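Local coordinates for protein biliverdin reductase (Synechocystis sp., PDB 5B3V) that binds NADP(H) together with biliverdin and probably reduces the bilin to bilirubin by hydride transfer from the nicotinamide, at residues I133-G138 against L304-E309; H100-Y105 against L127-H132; A142-L147 against T193-T198. One frame throughout, in Å; residues are numbered along the deposited sequence.

Interactions 1 and 2 are buried near the middle of the molecule, whereas interaction 3 is a surface contact whose centre lies about 17 Å from the centre of the chain. Interaction 2 is a backbone ladder inside the parallel Rossmann sheet, ending beside the nicotinamide; interaction 1 takes up the chain where strand 128-131 ends and packs it through an aromatic ring and aliphatic groups. The two meet where Tyr305 OH reaches His132 N. Interaction 3, enclosed in the loop that interaction 1 closes, joins two helix ends by aliphatic contacts and one long charge pair. It touches interaction 1 through Leu135 and Asp194, but stays clear of interaction 2.

Interaction 1: I133-G138 against L304-E309; sequences IELLGG and LYVDLE. With BLA (biliverdine IX alpha), chain G.
Tyr305 offers the loop 133-138 the face of its ring, and Leu136 lies over it. The methyl CD2 of Leu136 sits 3.6 Å from the ring centroid and 19° off the normal, a CH-pi contact in which Leu136 CD2 leans toward CG and CD2 of Tyr305, while the second methyl, CD1, reaches the phenolic end at CZ, 3.9 Å away. The CG of Tyr305 stands between its own backbone N and carbonyl carbon (chi1 66°), and from there the ring extends toward the short 3-10 turn 133-135. At the ring edge Leu135 CB approaches CE2 of Tyr305 at 4.4 Å. The hydroxyl ends the ring in a polar setting, hydrogen-bonded to Asp290 and to the backbone N of His132. That second bond ties the tyrosine to the place where the chain runs on from the outermost strand of the parallel Rossmann sheet of this Gfo/Idh/MocA protein toward helix 138-146. Ile133, in the 3-10 turn, faces biliverdin instead, its CD1 3.9 Å from C3D of the pigment. Glu134 lies beside a propionate of the bilin, and its OE2 is held by Ser190 and His132 ND1. After Tyr305, Val306 puts CG1 against the other face of the ring, so that the aromatic plane is sandwiched between Leu136 and Val306. The CG2 branch of Val306 meets Leu135 CD1 at 3.9 Å, the two side chains crossing nearly at right angles.

Interaction 2: H100-Y105 against L127-H132; sequences HVVLEY and LLHVEH. With NAP (NADP nicotinamide-adenine-dinucleotide phosphate), chain E.
Tyr105 and Glu131 meet beside the nicotinamide where two parallel strands of the Rossmann fold end, 100-104 and 128-131, joined by a beta-alpha-beta crossover through helix 111-124. The nicotinamide stands with its C5N-C6N edge over one face of the Tyr105 ring, the two rings steeply inclined and not stacked; C5N is 3.4 Å from Tyr105 CE2. The tyrosine turns an edge to Glu131 O, 3.3 Å from Tyr105 CD2. Its hydroxyl is hydrogen-bonded to Ser187 and biliverdin. An alanine here is likely to leave that nicotinamide edge without the aromatic face it abuts, and the bilin carboxylate and Ser187 without this hydroxyl. The Tyr105 and His132 rings are near parallel but slid apart. Glu131, its CG anti to the backbone N (chi1 155°) and its chain bent at chi2, brings OE1 within 3.4 Å of Glu104 OE2, two acceptors of like charge with carboxylate planes 26° apart; Arg28 pairs with Glu104, probably offsetting its charge, and Ile133 N donates to Glu131 OE2. On the sheet's other side Leu103 CD1 packs on Leu128 CD1 at 3.6 Å. Four backbone bonds, Val101 N to Leu127 O through Glu131 N to Leu103 O, join the strands. At the far end Leu127 N donates to His100 ND1, in the imidazole plane, at 3.1 Å and 167°.

Interaction 3: A142-L147 against T193-T198; sequences AIRQNL and TDLFGT
Leu195 carries most of the apolar contact between these two helix ends, spreading its two methyls over different partners. Its CD1 meets CG2 of Ile143 at 3.6 Å, the side chains crossing at about a right angle. CD2 of the same leucine rests against the aliphatic part of Arg144, 3.4 Å from CG, and also approaches Leu147 CD2 at 4.3 Å. Leu147 turns its other methyl, CD1, to the Phe196 ring, coming obliquely to within 4.4 Å of CZ.

The charged contact is looser. Asp194 OD2 lies over a face of the Arg144 guanidinium, 3.9 Å from NH2, with the carboxylate plane turned 65° from that of the guanidinium. No N-H points at the oxygen, so this long salt bridge rests on charge alone; the arginine chain, bent at chi3, turns a face of the guanidinium to the acid. The firmer partner of Asp194 OD2 is His140, which hydrogen-bonds to it from an earlier turn of helix 138-146.

Within its own helix, Asn146 ND2 donates to Ala142 O at 3.0 Å. The pair of helices lies against the large mixed sheet of the C-terminal domain: Ile143 packs on Phe251 and Leu253 of strand 248-255 and on Phe262 of strand 259-263, while Phe196 also reaches Leu253.

Interaction 1: I133-G138 against L304-E309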
loop_
_atom_site.group_PDB
_atom_site.type_symbol
_atom_site.label_atom_id
_atom_site.label_comp_id
_atom_site.label_asym_id
_atom_site.label_seq_id
_atom_site.Cartn_x
_atom_site.Cartn_y
_atom_site.Cartn_z
ATOM N N ILE A 133 -1.049 5.013 2.761
ATOM C CA ILE A 133 -1.310 5.489 4.116
ATOM C C ILE A 133 -0.104 5.368 5.035
ATOM O O ILE A 133 -0.101 5.979 6.110
ATOM C CB ILE A 133 -2.506 4.745 4.745
ATOM C CG1 ILE A 133 -2.275 3.231 4.745
ATOM C CG2 ILE A 133 -3.797 5.099 4.022
ATOM C CD1 ILE A 133 -3.401 2.442 5.388
ATOM N N GLU A 134 0.919 4.599 4.652
ATOM C CA GLU A 134 2.147 4.580 5.439
ATOM C C GLU A 134 2.860 5.922 5.406
ATOM O O GLU A 134 3.654 6.211 6.308
ATOM C CB GLU A 134 3.099 3.485 4.949
ATOM C CG GLU A 134 3.873 3.811 3.678
ATOM C CD GLU A 134 3.058 3.598 2.416
ATOM O OE1 GLU A 134 1.824 3.432 2.518
ATOM O OE2 GLU A 134 3.657 3.578 1.322
ATOM N N LEU A 135 2.600 6.745 4.388
ATOM C CA LEU A 135 3.204 8.066 4.306
ATOM C C LEU A 135 2.426 9.120 5.080
ATOM O O LEU A 135 2.902 10.255 5.190
ATOM C CB LEU A 135 3.333 8.509 2.846
ATOM C CG LEU A 135 4.268 7.704 1.945
ATOM C CD1 LEU A 135 4.417 8.397 0.602
ATOM C CD2 LEU A 135 5.625 7.506 2.604
ATOM N N LEU A 136 1.253 8.781 5.608
ATOM C CA LEU A 136 0.474 9.692 6.434
ATOM C C LEU A 136 0.549 9.352 7.915
ATOM O O LEU A 136 0.032 10.114 8.740
ATOM C CB LEU A 136 -0.994 9.694 5.984
ATOM C CG LEU A 136 -1.319 9.896 4.504
ATOM C CD1 LEU A 136 -2.768 9.520 4.226
ATOM C CD2 LEU A 136 -1.057 11.339 4.107
ATOM N N GLY A 137 1.187 8.237 8.266
ATOM C CA GLY A 137 1.161 7.751 9.626
ATOM C C GLY A 137 2.113 8.486 10.539
ATOM O O GLY A 137 2.946 9.286 10.112
ATOM N N GLY A 138 1.977 8.192 11.831
ATOM C CA GLY A 138 2.794 8.870 12.820
ATOM C C GLY A 138 4.271 8.564 12.668
ATOM O O GLY A 138 5.111 9.465 12.724
ATOM N N LEU A 304 -1.963 15.874 -4.503
ATOM C CA LEU A 304 -2.050 14.733 -3.607
ATOM C C LEU A 304 -0.752 14.550 -2.829
ATOM O O LEU A 304 0.335 14.914 -3.287
ATOM C CB LEU A 304 -2.387 13.466 -4.391
ATOM C CG LEU A 304 -3.845 13.420 -4.856
ATOM C CD1 LEU A 304 -4.005 12.533 -6.077
ATOM C CD2 LEU A 304 -4.749 12.946 -3.724
ATOM N N TYR A 305 -0.880 13.974 -1.630
ATOM C CA TYR A 305 0.261 13.830 -0.732
ATOM C C TYR A 305 1.326 12.897 -1.288
ATOM O O TYR A 305 2.491 13.000 -0.890
ATOM C CB TYR A 305 -0.208 13.324 0.631
ATOM C CG TYR A 305 -0.759 11.920 0.589
ATOM C CD1 TYR A 305 -2.088 11.687 0.267
ATOM C CD2 TYR A 305 0.050 10.824 0.868
ATOM C CE1 TYR A 305 -2.598 10.409 0.223
ATOM C CE2 TYR A 305 -0.452 9.540 0.828
ATOM C CZ TYR A 305 -1.778 9.338 0.504
ATOM O OH TYR A 305 -2.294 8.062 0.461
ATOM N N VAL A 306 0.948 11.985 -2.177
ATOM C CA VAL A 306 1.879 11.090 -2.847
ATOM C C VAL A 306 1.657 11.220 -4.345
ATOM O O VAL A 306 0.533 11.435 -4.809
ATOM C CB VAL A 306 1.707 9.621 -2.380
ATOM C CG1 VAL A 306 0.335 9.081 -2.782
ATOM C CG2 VAL A 306 2.825 8.741 -2.922
ATOM N N ASP A 307 2.743 11.125 -5.100
ATOM C CA ASP A 307 2.655 11.123 -6.549
ATOM C C ASP A 307 2.491 9.700 -7.057
ATOM O O ASP A 307 2.974 8.743 -6.448
ATOM C CB ASP A 307 3.898 11.759 -7.177
ATOM C CG ASP A 307 3.997 13.242 -6.899
ATOM O OD1 ASP A 307 2.954 13.856 -6.591
ATOM O OD2 ASP A 307 5.110 13.797 -7.004
ATOM N N LEU A 308 1.782 9.568 -8.180
ATOM C CA LEU A 308 1.716 8.278 -8.857
ATOM C C LEU A 308 3.106 7.823 -9.284
ATOM O O LEU A 308 3.410 6.624 -9.266
ATOM C CB LEU A 308 0.782 8.367 -10.062
ATOM C CG LEU A 308 0.650 7.087 -10.887
ATOM C CD1 LEU A 308 0.106 5.952 -10.030
ATOM C CD2 LEU A 308 -0.224 7.324 -12.105
ATOM N N GLU A 309 3.965 8.775 -9.656
ATOM C CA GLU A 309 5.338 8.457 -10.030
ATOM C C GLU A 309 6.073 7.757 -8.891
ATOM O O GLU A 309 6.807 6.788 -9.117
ATOM C CB GLU A 309 6.068 9.738 -10.434
ATOM C CG GLU A 309 7.307 9.526 -11.284
ATOM C CD GLU A 309 6.976 9.065 -12.687
ATOM O OE1 GLU A 309 7.178 7.871 -12.993
ATOM O OE2 GLU A 309 6.507 9.904 -13.484
HETATM C CHA BLA G . -1.361 -2.350 5.730
HETATM N NA BLA G . -3.072 -4.198 6.279
HETATM C C1A BLA G . -2.215 -3.610 5.431
HETATM C C2A BLA G . -2.190 -4.315 4.293
HETATM C C3A BLA G . -3.063 -5.307 4.421
HETATM C C4A BLA G . -3.593 -5.248 5.637
HETATM C CMA BLA G . -3.385 -6.366 3.358
HETATM C CAA BLA G . -1.383 -4.028 3.010
HETATM C CBA BLA G . -0.189 -4.974 2.747
HETATM C CGA BLA G . 0.896 -4.910 3.828
HETATM O O1A BLA G . 1.506 -3.824 3.947
HETATM O O2A BLA G . 1.130 -5.956 4.471
HETATM C CHB BLA G . -4.638 -6.258 6.155
HETATM N NB BLA G . -4.308 -5.502 8.603
HETATM C C1B BLA G . -4.823 -6.317 7.683
HETATM C C2B BLA G . -5.572 -7.225 8.296
HETATM C C3B BLA G . -5.533 -6.991 9.598
HETATM C C4B BLA G . -4.746 -5.928 9.796
HETATM C CMB BLA G . -6.353 -8.351 7.615
HETATM O OB BLA G . -4.386 -5.288 10.942
HETATM C CAB BLA G . -6.186 -7.738 10.497
HETATM C CBB BLA G . -6.069 -7.360 11.977
HETATM N NC BLA G . -5.467 -2.660 8.814
HETATM C C1C BLA G . -6.488 -3.393 9.261
HETATM C C2C BLA G . -6.830 -2.980 10.479
HETATM C C3C BLA G . -6.016 -1.960 10.805
HETATM C C4C BLA G . -5.187 -1.787 9.775
HETATM C CMC BLA G . -7.980 -3.645 11.262
HETATM O OC BLA G . -7.030 -4.399 8.524
HETATM C CAC BLA G . -5.920 -1.182 11.898
HETATM C CBC BLA G . -6.879 -1.350 13.081
HETATM C CHD BLA G . -4.091 -0.711 9.746
HETATM N ND BLA G . -2.922 -1.829 7.712
HETATM C C1D BLA G . -3.060 -0.847 8.607
HETATM C C2D BLA G . -2.125 0.059 8.379
HETATM C C3D BLA G . -1.404 -0.329 7.339
HETATM C C4D BLA G . -1.892 -1.503 6.917
HETATM C CMD BLA G . -1.916 1.347 9.177
HETATM C CAD BLA G . -0.226 0.502 6.813
HETATM C CBD BLA G . 1.057 -0.186 7.255
HETATM C CGD BLA G . 2.320 0.584 6.884
HETATM O O1D BLA G . 2.399 1.744 7.338
HETATM O O2D BLA G . 3.209 -0.026 6.250
#

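Interaction 2: H100-Y105 against L127-H132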
loop_
_atom_site.group_PDB
_atom_site.type_symbol
_atom_site.label_atom_id
_atom_site.label_comp_id
_atom_site.label_asym_id
_atom_site.label_seq_id
_atom_site.Cartn_x
_atom_site.Cartn_y
_atom_site.Cartn_z
ATOM N N HIS A 100 -12.279 7.718 -13.309
ATOM C CA HIS A 100 -11.175 7.957 -12.392
ATOM C C HIS A 100 -10.938 6.699 -11.563
ATOM O O HIS A 100 -11.882 6.012 -11.165
ATOM C CB HIS A 100 -11.475 9.143 -11.476
ATOM C CG HIS A 100 -11.824 10.406 -12.203
ATOM N ND1 HIS A 100 -10.879 11.208 -12.809
ATOM C CD2 HIS A 100 -13.017 11.013 -12.409
ATOM C CE1 HIS A 100 -11.477 12.250 -13.360
ATOM N NE2 HIS A 100 -12.774 12.156 -13.131
ATOM N N VAL A 101 -9.673 6.382 -11.310
ATOM C CA VAL A 101 -9.318 5.143 -10.629
ATOM C C VAL A 101 -8.482 5.471 -9.402
ATOM O O VAL A 101 -7.378 6.015 -9.526
ATOM C CB VAL A 101 -8.566 4.167 -11.552
ATOM C CG1 VAL A 101 -8.128 2.938 -10.772
ATOM C CG2 VAL A 101 -9.443 3.761 -12.726
ATOM N N VAL A 102 -9.007 5.141 -8.224
ATOM C CA VAL A 102 -8.254 5.148 -6.978
ATOM C C VAL A 102 -7.976 3.704 -6.589
ATOM O O VAL A 102 -8.891 2.872 -6.565
ATOM C CB VAL A 102 -9.017 5.878 -5.858
ATOM C CG1 VAL A 102 -8.433 5.530 -4.492
ATOM C CG2 VAL A 102 -8.987 7.379 -6.084
ATOM N N LEU A 103 -6.718 3.401 -6.281
ATOM C CA LEU A 103 -6.311 2.057 -5.904
ATOM C C LEU A 103 -5.668 2.063 -4.527
ATOM O O LEU A 103 -4.953 3.003 -4.164
ATOM C CB LEU A 103 -5.322 1.452 -6.910
ATOM C CG LEU A 103 -5.800 1.013 -8.292
ATOM C CD1 LEU A 103 -5.000 1.715 -9.371
ATOM C CD2 LEU A 103 -5.676 -0.497 -8.432
ATOM N N GLU A 104 -5.951 1.016 -3.764
ATOM C CA GLU A 104 -5.114 0.650 -2.637
ATOM C C GLU A 104 -3.882 -0.063 -3.177
ATOM O O GLU A 104 -3.979 -0.852 -4.120
ATOM C CB GLU A 104 -5.886 -0.261 -1.685
ATOM C CG GLU A 104 -6.505 0.428 -0.479
ATOM C CD GLU A 104 -7.513 1.496 -0.856
ATOM O OE1 GLU A 104 -8.636 1.141 -1.268
ATOM O OE2 GLU A 104 -7.185 2.695 -0.736
ATOM N N TYR A 105 -2.720 0.227 -2.601
ATOM C CA TYR A 105 -1.480 -0.342 -3.131
ATOM C C TYR A 105 -1.495 -1.870 -3.012
ATOM O O TYR A 105 -2.133 -2.413 -2.113
ATOM C CB TYR A 105 -0.250 0.258 -2.428
ATOM C CG TYR A 105 -0.049 -0.102 -0.965
ATOM C CD1 TYR A 105 0.393 -1.365 -0.587
ATOM C CD2 TYR A 105 -0.249 0.845 0.031
ATOM C CE1 TYR A 105 0.592 -1.687 0.740
ATOM C CE2 TYR A 105 -0.046 0.534 1.361
ATOM C CZ TYR A 105 0.372 -0.732 1.709
ATOM O OH TYR A 105 0.572 -1.045 3.032
ATOM N N LEU A 127 -7.925 10.505 -13.461
ATOM C CA LEU A 127 -7.129 10.382 -12.248
ATOM C C LEU A 127 -6.729 8.934 -12.011
ATOM O O LEU A 127 -7.578 8.036 -12.002
ATOM C CB LEU A 127 -7.908 10.902 -11.042
ATOM C CG LEU A 127 -7.227 10.596 -9.704
ATOM C CD1 LEU A 127 -5.916 11.363 -9.575
ATOM C CD2 LEU A 127 -8.148 10.885 -8.528
ATOM N N LEU A 128 -5.434 8.710 -11.809
ATOM C CA LEU A 128 -4.910 7.410 -11.396
ATOM C C LEU A 128 -4.090 7.642 -10.134
ATOM O O LEU A 128 -2.938 8.083 -10.207
ATOM C CB LEU A 128 -4.072 6.768 -12.493
ATOM C CG LEU A 128 -3.417 5.437 -12.118
ATOM C CD1 LEU A 128 -4.468 4.439 -11.665
ATOM C CD2 LEU A 128 -2.621 4.885 -13.286
ATOM N N HIS A 129 -4.686 7.356 -8.981
ATOM C CA HIS A 129 -4.053 7.574 -7.689
ATOM C C HIS A 129 -3.930 6.251 -6.949
ATOM O O HIS A 129 -4.892 5.477 -6.885
ATOM C CB HIS A 129 -4.853 8.572 -6.850
ATOM C CG HIS A 129 -4.460 8.594 -5.405
ATOM N ND1 HIS A 129 -3.271 9.136 -4.964
ATOM C CD2 HIS A 129 -5.094 8.129 -4.303
ATOM C CE1 HIS A 129 -3.195 9.011 -3.651
ATOM N NE2 HIS A 129 -4.287 8.403 -3.225
ATOM N N VAL A 130 -2.746 5.994 -6.401
ATOM C CA VAL A 130 -2.515 4.860 -5.515
ATOM C C VAL A 130 -2.429 5.382 -4.089
ATOM O O VAL A 130 -1.657 6.304 -3.798
ATOM C CB VAL A 130 -1.240 4.088 -5.897
ATOM C CG1 VAL A 130 -1.010 2.938 -4.922
ATOM C CG2 VAL A 130 -1.346 3.569 -7.320
ATOM N N GLU A 131 -3.233 4.802 -3.206
ATOM C CA GLU A 131 -3.205 5.181 -1.803
ATOM C C GLU A 131 -1.931 4.667 -1.143
ATOM O O GLU A 131 -1.480 3.549 -1.410
ATOM C CB GLU A 131 -4.448 4.637 -1.094
ATOM C CG GLU A 131 -4.321 4.424 0.411
ATOM C CD GLU A 131 -3.651 3.109 0.765
ATOM O OE1 GLU A 131 -4.010 2.078 0.163
ATOM O OE2 GLU A 131 -2.752 3.113 1.629
ATOM N N HIS A 132 -1.348 5.496 -0.265
ATOM C CA HIS A 132 -0.155 5.125 0.504
ATOM C C HIS A 132 -0.298 5.716 1.908
ATOM O O HIS A 132 0.264 6.767 2.222
ATOM C CB HIS A 132 1.124 5.599 -0.179
ATOM C CG HIS A 132 1.517 4.769 -1.360
ATOM N ND1 HIS A 132 2.343 3.668 -1.252
ATOM C CD2 HIS A 132 1.198 4.874 -2.672
ATOM C CE1 HIS A 132 2.515 3.133 -2.447
ATOM N NE2 HIS A 132 1.831 3.845 -3.325
HETATM P PA NAP E . -9.677 -7.778 2.910
HETATM O O1A NAP E . -10.259 -7.148 4.113
HETATM O O2A NAP E . -9.393 -9.225 2.918
HETATM O O5B NAP E . -10.689 -7.480 1.687
HETATM C C5B NAP E . -10.653 -8.078 0.388
HETATM C C4B NAP E . -12.035 -8.045 -0.322
HETATM O O4B NAP E . -11.438 -9.297 -0.823
HETATM C C3B NAP E . -13.403 -8.750 -0.071
HETATM O O3B NAP E . -14.339 -8.382 -1.089
HETATM C C2B NAP E . -12.891 -10.143 -0.230
HETATM O O2B NAP E . -13.869 -11.224 -0.293
HETATM C C1B NAP E . -12.401 -9.882 -1.656
HETATM N N9A NAP E . -11.800 -11.119 -2.161
HETATM C C8A NAP E . -11.201 -12.035 -1.407
HETATM N N7A NAP E . -10.827 -13.032 -2.204
HETATM C C5A NAP E . -11.220 -12.745 -3.444
HETATM C C6A NAP E . -11.080 -13.423 -4.584
HETATM N N6A NAP E . -10.444 -14.588 -4.496
HETATM N N1A NAP E . -11.551 -12.961 -5.752
HETATM C C2A NAP E . -12.207 -11.726 -5.760
HETATM N N3A NAP E . -12.341 -11.033 -4.547
HETATM C C4A NAP E . -11.860 -11.575 -3.413
HETATM O O3 NAP E . -8.272 -7.039 2.582
HETATM P PN NAP E . -7.858 -5.476 2.649
HETATM O O1N NAP E . -6.754 -5.335 3.620
HETATM O O2N NAP E . -9.089 -4.673 2.804
HETATM O O5D NAP E . -7.260 -5.196 1.179
HETATM C C5D NAP E . -7.811 -4.572 0.023
HETATM C C4D NAP E . -6.628 -4.269 -0.944
HETATM O O4D NAP E . -6.197 -3.537 0.286
HETATM C C3D NAP E . -5.179 -4.804 -1.117
HETATM O O3D NAP E . -4.523 -4.076 -2.156
HETATM C C2D NAP E . -4.626 -4.430 0.207
HETATM O O2D NAP E . -3.208 -4.628 0.230
HETATM C C1D NAP E . -4.916 -2.979 0.021
HETATM N N1N NAP E . -4.477 -2.247 1.225
HETATM C C2N NAP E . -5.076 -2.545 2.448
HETATM C C3N NAP E . -4.681 -1.870 3.594
HETATM C C7N NAP E . -5.290 -2.157 4.804
HETATM O O7N NAP E . -6.099 -3.074 4.914
HETATM N N7N NAP E . -4.901 -1.398 5.814
HETATM C C4N NAP E . -3.712 -0.874 3.531
HETATM C C5N NAP E . -3.110 -0.576 2.316
HETATM C C6N NAP E . -3.492 -1.253 1.164
HETATM P P2B NAP E . -14.843 -11.757 0.851
HETATM O O1X NAP E . -14.767 -13.208 0.639
HETATM O O2X NAP E . -14.256 -11.256 2.102
HETATM O O3X NAP E . -16.143 -11.144 0.496
#

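Interaction 3: A142-L147 against T193-T198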
loop_
_atom_site.group_PDB
_atom_site.type_symbol
_atom_site.label_atom_id
_atom_site.label_comp_id
_atom_site.label_asym_id
_atom_site.label_seq_id
_atom_site.Cartn_x
_atom_site.Cartn_y
_atom_site.Cartn_z
ATOM N N ALA A 142 7.027 11.446 11.897
ATOM C CA ALA A 142 8.020 11.694 12.938
ATOM C C ALA A 142 9.436 11.474 12.416
ATOM O O ALA A 142 10.364 12.199 12.794
ATOM C CB ALA A 142 7.748 10.797 14.144
ATOM N N ILE A 143 9.621 10.475 11.548
ATOM C CA ILE A 143 10.940 10.207 10.978
ATOM C C ILE A 143 11.446 11.411 10.204
ATOM O O ILE A 143 12.652 11.692 10.185
ATOM C CB ILE A 143 10.885 8.945 10.095
ATOM C CG1 ILE A 143 10.874 7.696 10.973
ATOM C CG2 ILE A 143 12.047 8.900 9.119
ATOM C CD1 ILE A 143 10.611 6.412 10.227
ATOM N N ARG A 144 10.542 12.156 9.581
ATOM C CA ARG A 144 10.953 13.257 8.726
ATOM C C ARG A 144 10.968 14.582 9.471
ATOM O O ARG A 144 11.756 15.470 9.130
ATOM C CB ARG A 144 10.034 13.323 7.505
ATOM C CG ARG A 144 9.889 11.963 6.840
ATOM C CD ARG A 144 8.853 11.938 5.775
ATOM N NE ARG A 144 8.691 13.248 5.159
ATOM C CZ ARG A 144 7.588 13.655 4.549
ATOM N NH1 ARG A 144 7.545 14.865 4.037
ATOM N NH2 ARG A 144 6.537 12.839 4.468
ATOM N N GLN A 145 10.020 14.745 10.430
ATOM C CA GLN A 145 10.243 15.798 11.415
ATOM C C GLN A 145 11.669 15.760 11.970
ATOM O O GLN A 145 12.240 16.808 12.259
ATOM C CB GLN A 145 9.227 15.684 12.566
ATOM C CG GLN A 145 7.888 16.388 12.345
ATOM C CD GLN A 145 8.046 17.848 11.925
ATOM O OE1 GLN A 145 7.979 18.170 10.733
ATOM N NE2 GLN A 145 8.251 18.740 12.903
ATOM N N ASN A 146 12.303 14.634 12.142
ATOM C CA ASN A 146 13.563 14.473 12.848
ATOM C C ASN A 146 14.732 14.024 11.984
ATOM O O ASN A 146 15.850 13.937 12.503
ATOM C CB ASN A 146 13.400 13.465 13.998
ATOM C CG ASN A 146 12.585 14.017 15.142
ATOM O OD1 ASN A 146 13.091 14.782 15.964
ATOM N ND2 ASN A 146 11.317 13.634 15.206
ATOM N N LEU A 147 14.520 13.733 10.696
ATOM C CA LEU A 147 15.611 13.245 9.853
ATOM C C LEU A 147 16.801 14.198 9.859
ATOM O O LEU A 147 17.958 13.758 9.833
ATOM C CB LEU A 147 15.116 13.031 8.418
ATOM C CG LEU A 147 15.927 12.106 7.504
ATOM C CD1 LEU A 147 16.116 10.738 8.142
ATOM C CD2 LEU A 147 15.269 11.977 6.133
ATOM N N THR A 193 12.102 4.916 -0.349
ATOM C CA THR A 193 12.192 5.740 -1.550
ATOM C C THR A 193 11.631 7.138 -1.315
ATOM O O THR A 193 12.083 8.098 -1.950
ATOM C CB THR A 193 11.465 5.064 -2.711
ATOM O OG1 THR A 193 10.151 4.676 -2.294
ATOM C CG2 THR A 193 12.230 3.833 -3.173
ATOM N N ASP A 194 10.652 7.276 -0.418
ATOM C CA ASP A 194 10.142 8.602 -0.087
ATOM C C ASP A 194 11.179 9.422 0.666
ATOM O O ASP A 194 11.180 10.655 0.575
ATOM C CB ASP A 194 8.859 8.483 0.738
ATOM C CG ASP A 194 8.230 9.834 1.053
ATOM O OD1 ASP A 194 7.538 10.387 0.171
ATOM O OD2 ASP A 194 8.417 10.334 2.185
ATOM N N LEU A 195 12.073 8.759 1.399
ATOM C CA LEU A 195 13.028 9.443 2.259
ATOM C C LEU A 195 14.380 9.662 1.602
ATOM O O LEU A 195 15.051 10.655 1.905
ATOM C CB LEU A 195 13.229 8.648 3.551
ATOM C CG LEU A 195 11.989 8.589 4.426
ATOM C CD1 LEU A 195 12.236 7.766 5.674
ATOM C CD2 LEU A 195 11.653 10.000 4.770
ATOM N N PHE A 196 14.797 8.760 0.714
ATOM C CA PHE A 196 16.157 8.773 0.201
ATOM C C PHE A 196 16.252 8.675 -1.316
ATOM O O PHE A 196 17.361 8.760 -1.853
ATOM C CB PHE A 196 16.965 7.635 0.843
ATOM C CG PHE A 196 16.903 7.625 2.348
ATOM C CD1 PHE A 196 17.598 8.567 3.088
ATOM C CD2 PHE A 196 16.139 6.679 3.020
ATOM C CE1 PHE A 196 17.544 8.566 4.469
ATOM C CE2 PHE A 196 16.083 6.667 4.405
ATOM C CZ PHE A 196 16.785 7.615 5.130
ATOM N N GLY A 197 15.138 8.496 -2.020
ATOM C CA GLY A 197 15.151 8.590 -3.467
ATOM C C GLY A 197 15.542 7.333 -4.219
ATOM O O GLY A 197 15.097 6.230 -3.883
ATOM N N THR A 198 16.385 7.494 -5.237
ATOM C CA THR A 198 16.638 6.426 -6.195
ATOM C C THR A 198 17.522 5.337 -5.595
ATOM O O THR A 198 18.469 5.615 -4.856
ATOM C CB THR A 198 17.290 7.001 -7.455
ATOM O OG1 THR A 198 16.424 7.987 -8.030
ATOM C CG2 THR A 198 17.553 5.909 -8.489
#